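Local coordinates for cobalamin biosynthesis protein CobN (Mycobacterium tuberculosis, PDB 7C6O), which is the large, catalytic subunit of cobaltochelatase, which inserts cobalt into the corrin ring during cobalamin biosynthesis, at residues 98-101 / 102-106; 63-67 / 68-72; 198-202 / 203-207. One frame throughout, in Å; residues are numbered along the deposited sequence.

Contact 1 of 3, residues 98-101 / 102-106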
ATOM      1  N   SER A  98      38.696  -4.981  34.101  1.00 30.29           N
ATOM      2  CA  SER A  98      38.298  -5.645  35.339  1.00 31.40           C
ATOM      3  C   SER A  98      38.191  -7.152  35.142  1.00 26.86           C
ATOM      4  O   SER A  98      38.706  -7.935  35.949  1.00 29.20           O
ATOM      5  CB  SER A  98      36.975  -5.068  35.844  1.00 32.75           C
ATOM      6  OG  SER A  98      35.913  -5.367  34.954  1.00 37.75           O
ATOM      7  N   GLY A  99      37.525  -7.578  34.068  1.00 21.63           N
ATOM      8  CA  GLY A  99      37.390  -9.003  33.814  1.00 21.19           C
ATOM      9  C   GLY A  99      38.712  -9.662  33.471  1.00 23.55           C
ATOM     10  O   GLY A  99      38.999 -10.773  33.927  1.00 23.93           O
ATOM     11  N   ILE A 100      39.538  -8.988  32.671  1.00 23.07           N
ATOM     12  CA  ILE A 100      40.840  -9.545  32.315  1.00 21.91           C
ATOM     13  C   ILE A 100      41.729  -9.663  33.547  1.00 21.07           C
ATOM     14  O   ILE A 100      42.376 -10.696  33.762  1.00 20.33           O
ATOM     15  CB  ILE A 100      41.499  -8.698  31.211  1.00 21.07           C
ATOM     16  CG1 ILE A 100      40.713  -8.830  29.903  1.00 21.44           C
ATOM     17  CG2 ILE A 100      42.951  -9.113  31.018  1.00 20.78           C
ATOM     18  CD1 ILE A 100      41.226  -7.941  28.781  1.00 19.68           C
ATOM     19  N   ASP A 101      41.767  -8.622  34.386  1.00 22.38           N
ATOM     20  CA  ASP A 101      42.592  -8.678  35.590  1.00 25.72           C
ATOM     21  C   ASP A 101      42.155  -9.813  36.508  1.00 27.77           C
ATOM     22  O   ASP A 101      42.995 -10.476  37.130  1.00 28.20           O
ATOM     23  CB  ASP A 101      42.540  -7.344  36.335  1.00 29.74           C
ATOM     24  CG  ASP A 101      43.302  -6.245  35.622  1.00 36.00           C
ATOM     25  OD1 ASP A 101      44.150  -6.567  34.762  1.00 35.28           O
ATOM     26  OD2 ASP A 101      43.059  -5.058  35.925  1.00 38.73           O
ATOM     27  N   THR A 102      40.844 -10.055  36.602  1.00 27.93           N
ATOM     28  CA  THR A 102      40.348 -11.134  37.451  1.00 27.53           C
ATOM     29  C   THR A 102      40.802 -12.495  36.936  1.00 27.04           C
ATOM     30  O   THR A 102      41.224 -13.355  37.719  1.00 27.08           O
ATOM     31  CB  THR A 102      38.822 -11.072  37.532  1.00 27.21           C
ATOM     32  OG1 THR A 102      38.425  -9.861  38.189  1.00 26.90           O
ATOM     33  CG2 THR A 102      38.273 -12.264  38.304  1.00 27.82           C
ATOM     34  N   VAL A 103      40.728 -12.706  35.621  1.00 25.15           N
ATOM     35  CA  VAL A 103      41.147 -13.983  35.048  1.00 23.11           C
ATOM     36  C   VAL A 103      42.635 -14.210  35.284  1.00 24.55           C
ATOM     37  O   VAL A 103      43.057 -15.289  35.717  1.00 23.56           O
ATOM     38  CB  VAL A 103      40.793 -14.035  33.550  1.00 21.91           C
ATOM     39  CG1 VAL A 103      41.373 -15.284  32.908  1.00 21.67           C
ATOM     40  CG2 VAL A 103      39.287 -13.994  33.372  1.00 20.63           C
ATOM     41  N   ILE A 104      43.449 -13.186  35.021  1.00 29.19           N
ATOM     42  CA  ILE A 104      44.895 -13.324  35.168  1.00 34.21           C
ATOM     43  C   ILE A 104      45.266 -13.576  36.625  1.00 37.31           C
ATOM     44  O   ILE A 104      46.128 -14.412  36.924  1.00 37.82           O
ATOM     45  CB  ILE A 104      45.604 -12.081  34.599  1.00 34.74           C
ATOM     46  CG1 ILE A 104      45.478 -12.063  33.073  1.00 35.20           C
ATOM     47  CG2 ILE A 104      47.064 -12.043  35.030  1.00 33.79           C
ATOM     48  CD1 ILE A 104      46.019 -10.814  32.429  1.00 36.87           C
ATOM     49  N   ALA A 105      44.614 -12.873  37.554  1.00 37.52           N
ATOM     50  CA  ALA A 105      44.917 -13.057  38.969  1.00 37.19           C
ATOM     51  C   ALA A 105      44.541 -14.445  39.470  1.00 35.36           C
ATOM     52  O   ALA A 105      45.100 -14.900  40.475  1.00 35.69           O
ATOM     53  CB  ALA A 105      44.202 -11.994  39.803  1.00 36.67           C
ATOM     54  N   GLY A 106      43.617 -15.130  38.795  1.00 33.48           N
ATOM     55  CA  GLY A 106      43.149 -16.430  39.238  1.00 31.78           C
ATOM     56  C   GLY A 106      44.073 -17.594  38.951  1.00 33.53           C
ATOM     57  O   GLY A 106      43.848 -18.686  39.480  1.00 34.47           O
TER
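Ile100 and Ile104, one helical turn apart, run alongside each other in the same direction, with CG2 of Ile100 3.8 Å from CD1 of Ile104. Both isoleucines set CG1 beside the backbone N and CG2 anti to it, and both chains then extend. With chi1 at -70°, Ile104 sends CG1 and CD1 back toward the preceding turn, where CG1 also rests 3.5 Å from the carbonyl O of Ile100. Ile100 O also accepts the N-H of Ile104, N to O 3.0 Å, in a nearly straight bond (169° at the hydrogen). Val103 makes a comparable approach: its CG2 comes within 3.3 Å of Gly99 O, which also takes the N-H of Val103.

These i to i+4 bonds build helix 97-105, the crossover helix of a beta-alpha-beta unit between parallel strands 84-89 and 110-114. Its buried face follows from the same side chains: Ile100 meets Ile89 and Leu112, while Val103 reaches Val85, Ile87 and Ala110.

On another flank, Thr102 turns OG1 beside its own N (chi1 -65°) and brings it 3.0 Å from Ser98 O, already the acceptor of the Thr102 N-H at 3.1 Å. The methyl side of this residue belongs to the packing against helix 72-79, where Thr102 touches Leu75 and Leu79. Asp101 has its OD1 hydrogen-bonded to Tyr93 OH.

Contact 2 of 3, residues 63-67 / 68-72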
ATOM      1  N   ARG A  63      32.841 -24.051  28.032  1.00 18.64           N
ATOM      2  CA  ARG A  63      31.911 -23.156  28.701  0.52 20.26           C
ATOM      3  C   ARG A  63      31.982 -21.805  28.002  1.00 20.33           C
ATOM      4  O   ARG A  63      33.036 -21.414  27.492  1.00 18.13           O
ATOM      5  CB  ARG A  63      32.240 -22.989  30.188  0.52 22.65           C
ATOM      6  CG  ARG A  63      32.354 -24.284  30.968  0.52 24.07           C
ATOM      7  CD  ARG A  63      31.023 -25.002  31.097  0.52 25.57           C
ATOM      8  NE  ARG A  63      31.176 -26.252  31.834  0.52 27.60           N
ATOM      9  CZ  ARG A  63      31.509 -27.410  31.274  0.52 28.30           C
ATOM     10  NH1 ARG A  63      31.717 -27.480  29.967  0.52 28.77           N
ATOM     11  NH2 ARG A  63      31.633 -28.499  32.021  0.52 27.64           N
ATOM     12  N   TRP A  64      30.858 -21.095  27.963  1.00 18.59           N
ATOM     13  CA  TRP A  64      30.829 -19.838  27.230  1.00 19.40           C
ATOM     14  C   TRP A  64      30.003 -18.796  27.964  1.00 23.46           C
ATOM     15  O   TRP A  64      29.061 -19.117  28.694  1.00 23.44           O
ATOM     16  CB  TRP A  64      30.271 -20.025  25.817  1.00 22.52           C
ATOM     17  CG  TRP A  64      28.981 -20.769  25.786  1.00 24.24           C
ATOM     18  CD1 TRP A  64      27.735 -20.263  26.019  1.00 25.47           C
ATOM     19  CD2 TRP A  64      28.804 -22.160  25.501  1.00 22.90           C
ATOM     20  NE1 TRP A  64      26.794 -21.255  25.897  1.00 26.77           N
ATOM     21  CE2 TRP A  64      27.424 -22.430  25.580  1.00 27.58           C
ATOM     22  CE3 TRP A  64      29.679 -23.204  25.187  1.00 24.45           C
ATOM     23  CZ2 TRP A  64      26.897 -23.701  25.358  1.00 28.22           C
ATOM     24  CZ3 TRP A  64      29.155 -24.466  24.966  1.00 26.95           C
ATOM     25  CH2 TRP A  64      27.777 -24.703  25.052  1.00 28.33           C
ATOM     26  N   ALA A  65      30.371 -17.536  27.747  1.00 18.11           N
ATOM     27  CA  ALA A  65      29.623 -16.401  28.264  1.00 20.23           C
ATOM     28  C   ALA A  65      30.062 -15.158  27.509  1.00 23.37           C
ATOM     29  O   ALA A  65      31.205 -15.066  27.050  1.00 17.54           O
ATOM     30  CB  ALA A  65      29.836 -16.214  29.770  1.00 19.92           C
ATOM     31  N   ASN A  66      29.139 -14.210  27.380  1.00 20.82           N
ATOM     32  CA  ASN A  66      29.445 -12.926  26.769  1.00 24.11           C
ATOM     33  C   ASN A  66      29.831 -11.935  27.858  1.00 24.53           C
ATOM     34  O   ASN A  66      29.020 -11.674  28.755  1.00 26.01           O
ATOM     35  CB  ASN A  66      28.251 -12.408  25.986  1.00 24.27           C
ATOM     36  CG  ASN A  66      28.602 -11.236  25.093  1.00 23.56           C
ATOM     37  OD1 ASN A  66      29.321 -10.324  25.500  1.00 21.75           O
ATOM     38  ND2 ASN A  66      28.100 -11.259  23.863  1.00 23.79           N
ATOM     39  N   PRO A  67      31.042 -11.368  27.826  1.00 23.48           N
ATOM     40  CA  PRO A  67      31.452 -10.441  28.896  1.00 25.15           C
ATOM     41  C   PRO A  67      30.537  -9.240  29.061  1.00 28.96           C
ATOM     42  O   PRO A  67      30.511  -8.652  30.149  1.00 32.10           O
ATOM     43  CB  PRO A  67      32.862 -10.012  28.464  1.00 25.51           C
ATOM     44  CG  PRO A  67      33.341 -11.109  27.581  1.00 25.30           C
ATOM     45  CD  PRO A  67      32.127 -11.620  26.865  1.00 22.57           C
ATOM     46  N   SER A  68      29.789  -8.850  28.029  1.00 30.57           N
ATOM     47  CA  SER A  68      28.869  -7.728  28.162  1.00 34.76           C
ATOM     48  C   SER A  68      27.592  -8.095  28.907  1.00 36.03           C
ATOM     49  O   SER A  68      26.795  -7.201  29.213  1.00 37.18           O
ATOM     50  CB  SER A  68      28.515  -7.163  26.783  1.00 37.04           C
ATOM     51  OG  SER A  68      27.710  -8.067  26.047  1.00 41.10           O
ATOM     52  N   ARG A  69      27.378  -9.376  29.205  1.00 34.36           N
ATOM     53  CA  ARG A  69      26.221  -9.849  29.957  1.00 36.31           C
ATOM     54  C   ARG A  69      26.666 -10.703  31.133  1.00 37.43           C
ATOM     55  O   ARG A  69      26.073 -11.745  31.423  1.00 42.46           O
ATOM     56  CB  ARG A  69      25.269 -10.647  29.067  1.00 39.05           C
ATOM     57  CG  ARG A  69      24.902  -9.989  27.751  1.00 42.27           C
ATOM     58  CD  ARG A  69      23.854 -10.816  27.019  1.00 44.05           C
ATOM     59  NE  ARG A  69      24.325 -12.164  26.710  1.00 44.89           N
ATOM     60  CZ  ARG A  69      24.676 -12.574  25.495  1.00 42.99           C
ATOM     61  NH1 ARG A  69      24.603 -11.739  24.468  1.00 42.68           N
ATOM     62  NH2 ARG A  69      25.093 -13.819  25.304  1.00 41.65           N
ATOM     63  N   LEU A  70      27.714 -10.279  31.834  1.00 34.48           N
ATOM     64  CA  LEU A  70      28.373 -11.122  32.825  1.00 33.63           C
ATOM     65  C   LEU A  70      28.615 -10.330  34.100  1.00 32.81           C
ATOM     66  O   LEU A  70      29.276  -9.286  34.070  1.00 33.76           O
ATOM     67  CB  LEU A  70      29.697 -11.662  32.273  1.00 33.72           C
ATOM     68  CG  LEU A  70      30.311 -12.883  32.953  1.00 32.86           C
ATOM     69  CD1 LEU A  70      29.395 -14.086  32.805  1.00 30.28           C
ATOM     70  CD2 LEU A  70      31.686 -13.176  32.367  1.00 31.20           C
ATOM     71  N   SER A  71      28.090 -10.828  35.217  1.00 32.95           N
ATOM     72  CA  SER A  71      28.379 -10.235  36.513  1.00 32.18           C
ATOM     73  C   SER A  71      29.703 -10.768  37.052  1.00 32.62           C
ATOM     74  O   SER A  71      30.237 -11.772  36.574  1.00 31.15           O
ATOM     75  CB  SER A  71      27.254 -10.527  37.507  1.00 33.28           C
ATOM     76  OG  SER A  71      27.192 -11.910  37.817  1.00 31.83           O
ATOM     77  N   ASP A  72      30.234 -10.076  38.064  1.00 34.26           N
ATOM     78  CA  ASP A  72      31.492 -10.506  38.666  1.00 39.35           C
ATOM     79  C   ASP A  72      31.368 -11.900  39.267  1.00 38.80           C
ATOM     80  O   ASP A  72      32.284 -12.722  39.143  1.00 36.27           O
ATOM     81  CB  ASP A  72      31.939  -9.504  39.730  1.00 45.30           C
ATOM     82  CG  ASP A  72      32.311  -8.158  39.143  1.00 52.48           C
ATOM     83  OD1 ASP A  72      32.197  -7.991  37.910  1.00 54.76           O
ATOM     84  OD2 ASP A  72      32.723  -7.267  39.916  1.00 56.48           O
TER
HETATM   85  O   HOH W   1      26.544 -14.687  28.302  1.00 34.84           O
HETATM   86  O   HOH W   2      31.659  -8.220  33.356  1.00 53.30           O
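Asn66 OD1 gathers two hydrogen bonds from Ser68, one from the backbone N at 3.0 Å and one from OG at 2.8 Å. Both donors reach the oxygen from the same face of the amide: the N-H is tilted 23° from the carbonyl plane, whereas the hydroxyl stands well above it. CG of Asn66 lies anti to its backbone N (chi1 -168°), which swings the amide forward over the start of the turn. This side-chain acceptor two residues before the donor N-H defines an Asx turn. Arg69 N to Asn66 O at 2.9 Å closes a type I beta turn with Pro67 and Ser68 at its corners.

Charged and flat groups meet beside it. The Arg69 chain bends at chi3 and sets one guanidinium face over Asn66 CB, which sits nearer NH2 (3.5 Å) than the middle of the group; Asp49 supplies a salt bridge to NH1 and a hydrogen bond to Asn66 ND2.

The apolar part is small: Leu70 CD1 packs 3.7 Å from Ala65 CB, and both side chains touch Leu45 of strand 42-46 and Leu78 of helix 72-79. One water accepts from Asn66 N at 2.8 Å; a second donates to Leu70 O at 2.7 Å.

The chemistry implies an amide fixed in rotation at both ends, with Ser68 on its oxygen and Asp49 on its nitrogen, where strand 62-65 turns toward helix 72-79.

Contact 3 of 3, residues 198-202 / 203-207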
ATOM      1  N   ALA A 198      27.197 -15.534   8.665  1.00 18.44           N
ATOM      2  CA  ALA A 198      27.329 -15.587  10.117  1.00 19.42           C
ATOM      3  C   ALA A 198      26.589 -16.784  10.703  1.00 19.63           C
ATOM      4  O   ALA A 198      27.052 -17.395  11.674  1.00 18.75           O
ATOM      5  CB  ALA A 198      26.820 -14.286  10.736  1.00 18.88           C
ATOM      6  N   GLN A 199      25.435 -17.136  10.129  1.00 19.58           N
ATOM      7  CA  GLN A 199      24.707 -18.305  10.609  1.00 16.73           C
ATOM      8  C   GLN A 199      25.428 -19.592  10.233  1.00 17.01           C
ATOM      9  O   GLN A 199      25.437 -20.555  11.010  1.00 18.30           O
ATOM     10  CB  GLN A 199      23.282 -18.308  10.054  1.00 19.52           C
ATOM     11  CG  GLN A 199      22.488 -17.057  10.380  1.00 21.07           C
ATOM     12  CD  GLN A 199      22.316 -16.843  11.870  1.00 27.55           C
ATOM     13  OE1 GLN A 199      22.123 -17.793  12.630  1.00 29.25           O
ATOM     14  NE2 GLN A 199      22.389 -15.588  12.298  1.00 31.50           N
ATOM     15  N   HIS A 200      26.031 -19.634   9.044  1.00 17.27           N
ATOM     16  CA  HIS A 200      26.789 -20.816   8.644  1.00 18.05           C
ATOM     17  C   HIS A 200      27.964 -21.049   9.585  1.00 17.27           C
ATOM     18  O   HIS A 200      28.200 -22.176  10.037  1.00 17.41           O
ATOM     19  CB  HIS A 200      27.274 -20.664   7.201  1.00 16.70           C
ATOM     20  CG  HIS A 200      27.916 -21.899   6.649  1.00 20.64           C
ATOM     21  ND1 HIS A 200      27.188 -22.973   6.185  1.00 22.25           N
ATOM     22  CD2 HIS A 200      29.220 -22.232   6.493  1.00 22.09           C
ATOM     23  CE1 HIS A 200      28.014 -23.914   5.763  1.00 22.53           C
ATOM     24  NE2 HIS A 200      29.253 -23.489   5.939  1.00 21.50           N
ATOM     25  N   LEU A 201      28.704 -19.985   9.904  1.00 17.95           N
ATOM     26  CA  LEU A 201      29.860 -20.120  10.787  1.00 19.07           C
ATOM     27  C   LEU A 201      29.444 -20.560  12.184  1.00 21.82           C
ATOM     28  O   LEU A 201      30.140 -21.356  12.825  1.00 20.09           O
ATOM     29  CB  LEU A 201      30.624 -18.801  10.852  1.00 19.41           C
ATOM     30  CG  LEU A 201      31.281 -18.359   9.547  1.00 21.81           C
ATOM     31  CD1 LEU A 201      31.999 -17.037   9.736  1.00 22.83           C
ATOM     32  CD2 LEU A 201      32.239 -19.426   9.075  1.00 21.43           C
ATOM     33  N   ALA A 202      28.314 -20.048  12.675  1.00 21.45           N
ATOM     34  CA  ALA A 202      27.834 -20.434  13.996  1.00 20.25           C
ATOM     35  C   ALA A 202      27.345 -21.875  14.041  1.00 19.72           C
ATOM     36  O   ALA A 202      27.267 -22.454  15.130  1.00 22.81           O
ATOM     37  CB  ALA A 202      26.711 -19.495  14.440  1.00 20.31           C
ATOM     38  N   GLY A 203      27.023 -22.467  12.893  1.00 17.84           N
ATOM     39  CA  GLY A 203      26.395 -23.771  12.874  1.00 19.34           C
ATOM     40  C   GLY A 203      24.892 -23.750  13.034  1.00 21.74           C
ATOM     41  O   GLY A 203      24.283 -24.820  13.148  1.00 24.14           O
ATOM     42  N   ASN A 204      24.275 -22.567  13.060  1.00 22.77           N
ATOM     43  CA  ASN A 204      22.819 -22.445  13.168  0.54 23.65           C
ATOM     44  C   ASN A 204      22.203 -22.488  11.769  1.00 22.57           C
ATOM     45  O   ASN A 204      21.695 -21.501  11.236  1.00 21.62           O
ATOM     46  CB  ASN A 204      22.442 -21.165  13.904  0.54 24.58           C
ATOM     47  CG  ASN A 204      22.404 -21.344  15.409  0.54 24.72           C
ATOM     48  OD1 ASN A 204      22.332 -22.465  15.914  0.54 26.78           O
ATOM     49  ND2 ASN A 204      22.437 -20.232  16.136  0.54 22.77           N
ATOM     50  N   THR A 205      22.262 -23.673  11.167  1.00 20.25           N
ATOM     51  CA  THR A 205      21.738 -23.871   9.822  1.00 20.92           C
ATOM     52  C   THR A 205      20.501 -24.757   9.800  1.00 19.93           C
ATOM     53  O   THR A 205      20.038 -25.131   8.716  1.00 18.06           O
ATOM     54  CB  THR A 205      22.819 -24.452   8.906  1.00 21.51           C
ATOM     55  OG1 THR A 205      23.339 -25.661   9.475  1.00 21.89           O
ATOM     56  CG2 THR A 205      23.950 -23.451   8.719  1.00 23.30           C
ATOM     57  N   GLY A 206      19.946 -25.090  10.968  1.00 18.95           N
ATOM     58  CA  GLY A 206      18.772 -25.946  11.005  1.00 20.32           C
ATOM     59  C   GLY A 206      17.582 -25.359  10.268  1.00 19.60           C
ATOM     60  O   GLY A 206      16.813 -26.088   9.635  1.00 19.39           O
ATOM     61  N   TYR A 207      17.410 -24.035  10.335  1.00 16.32           N
ATOM     62  CA  TYR A 207      16.301 -23.416   9.612  1.00 17.61           C
ATOM     63  C   TYR A 207      16.485 -23.540   8.105  1.00 20.11           C
ATOM     64  O   TYR A 207      15.496 -23.651   7.369  1.00 19.80           O
ATOM     65  CB  TYR A 207      16.134 -21.949  10.028  1.00 16.62           C
ATOM     66  CG  TYR A 207      17.205 -20.983   9.550  1.00 16.67           C
ATOM     67  CD1 TYR A 207      16.912 -20.003   8.607  1.00 15.59           C
ATOM     68  CD2 TYR A 207      18.499 -21.036  10.055  1.00 15.16           C
ATOM     69  CE1 TYR A 207      17.882 -19.108   8.172  1.00 18.94           C
ATOM     70  CE2 TYR A 207      19.474 -20.145   9.626  1.00 20.65           C
ATOM     71  CZ  TYR A 207      19.159 -19.185   8.684  1.00 19.07           C
ATOM     72  OH  TYR A 207      20.128 -18.304   8.259  1.00 18.70           O
TER
HETATM   73  O   HOH W   3      23.364 -17.903  14.911  1.00 38.94           O
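Gln199 packs across the helix break onto Tyr207: Gln199 CG lies 3.4 Å from Tyr207 OH, and Gln199 CB sits at the ring edge, near the ring plane. The amide and ring planes stand 77° apart, and the carbonyl O of Asn204 also lies in the ring plane at its edge. Tyr207 adopts chi1 71°, with CG between its backbone N and carbonyl carbon, which turns the phenol back toward helix 197-202. This is the tight side, closed further by Tyr195, Phe326 and Ser327 against Tyr207.

The backbone beneath is a Schellman motif. Gly203, with positive phi, leaves the helix and donates its N-H to His200 O at 3.1 Å, from well above the carbonyl plane; Asn204 N returns a weak bond to Gln199 O, 3.1 Å away with an angle of 126°. Asn204 then centres an inverse gamma turn, and Thr205 takes the N-cap position of helix 206-217 without a side-chain capping bond. Packing is looser here: Thr205 CG2 lies 3.9 Å from His200 CA and meets the imidazole obliquely, while the ring itself stacks with Tyr226 and hydrogen-bonds Tyr195 through ND1.

The amides of Gln199 and Asn204 form the watery side. In the Asn204 conformer described, one of two, they are nearly coplanar and a water links them, donating to Gln199 OE1 at 2.6 Å and accepting from Asn204 ND2 at 2.8 Å.

Chemically, the chain reversal combines bent or weak backbone bonds with amides that a water can link in this conformer, and Asn204 O is left buried without a hydrogen-bonding partner.

How the contacts relate
From the N terminus the contacts come in series, each closed before the next opens; none nests or crosses. Contact 2 comes first, closing the turn from strand 62-65 to helix 72-79 at an outer edge of the four-stranded parallel sheet. Contact 1 follows within helix 97-105, which leads to strand 110-114 at the other edge. Their centres are about 13 Å apart, and helix 72-79 packs on both. Contact 3 lies beyond, where helix 197-202 passes into helix 206-217 beside the seven-stranded mixed sheet, its centre about 22 Å from the centre of contact 2. Helix 49-58 touches contacts 2 and 3, joining the two sheet regions.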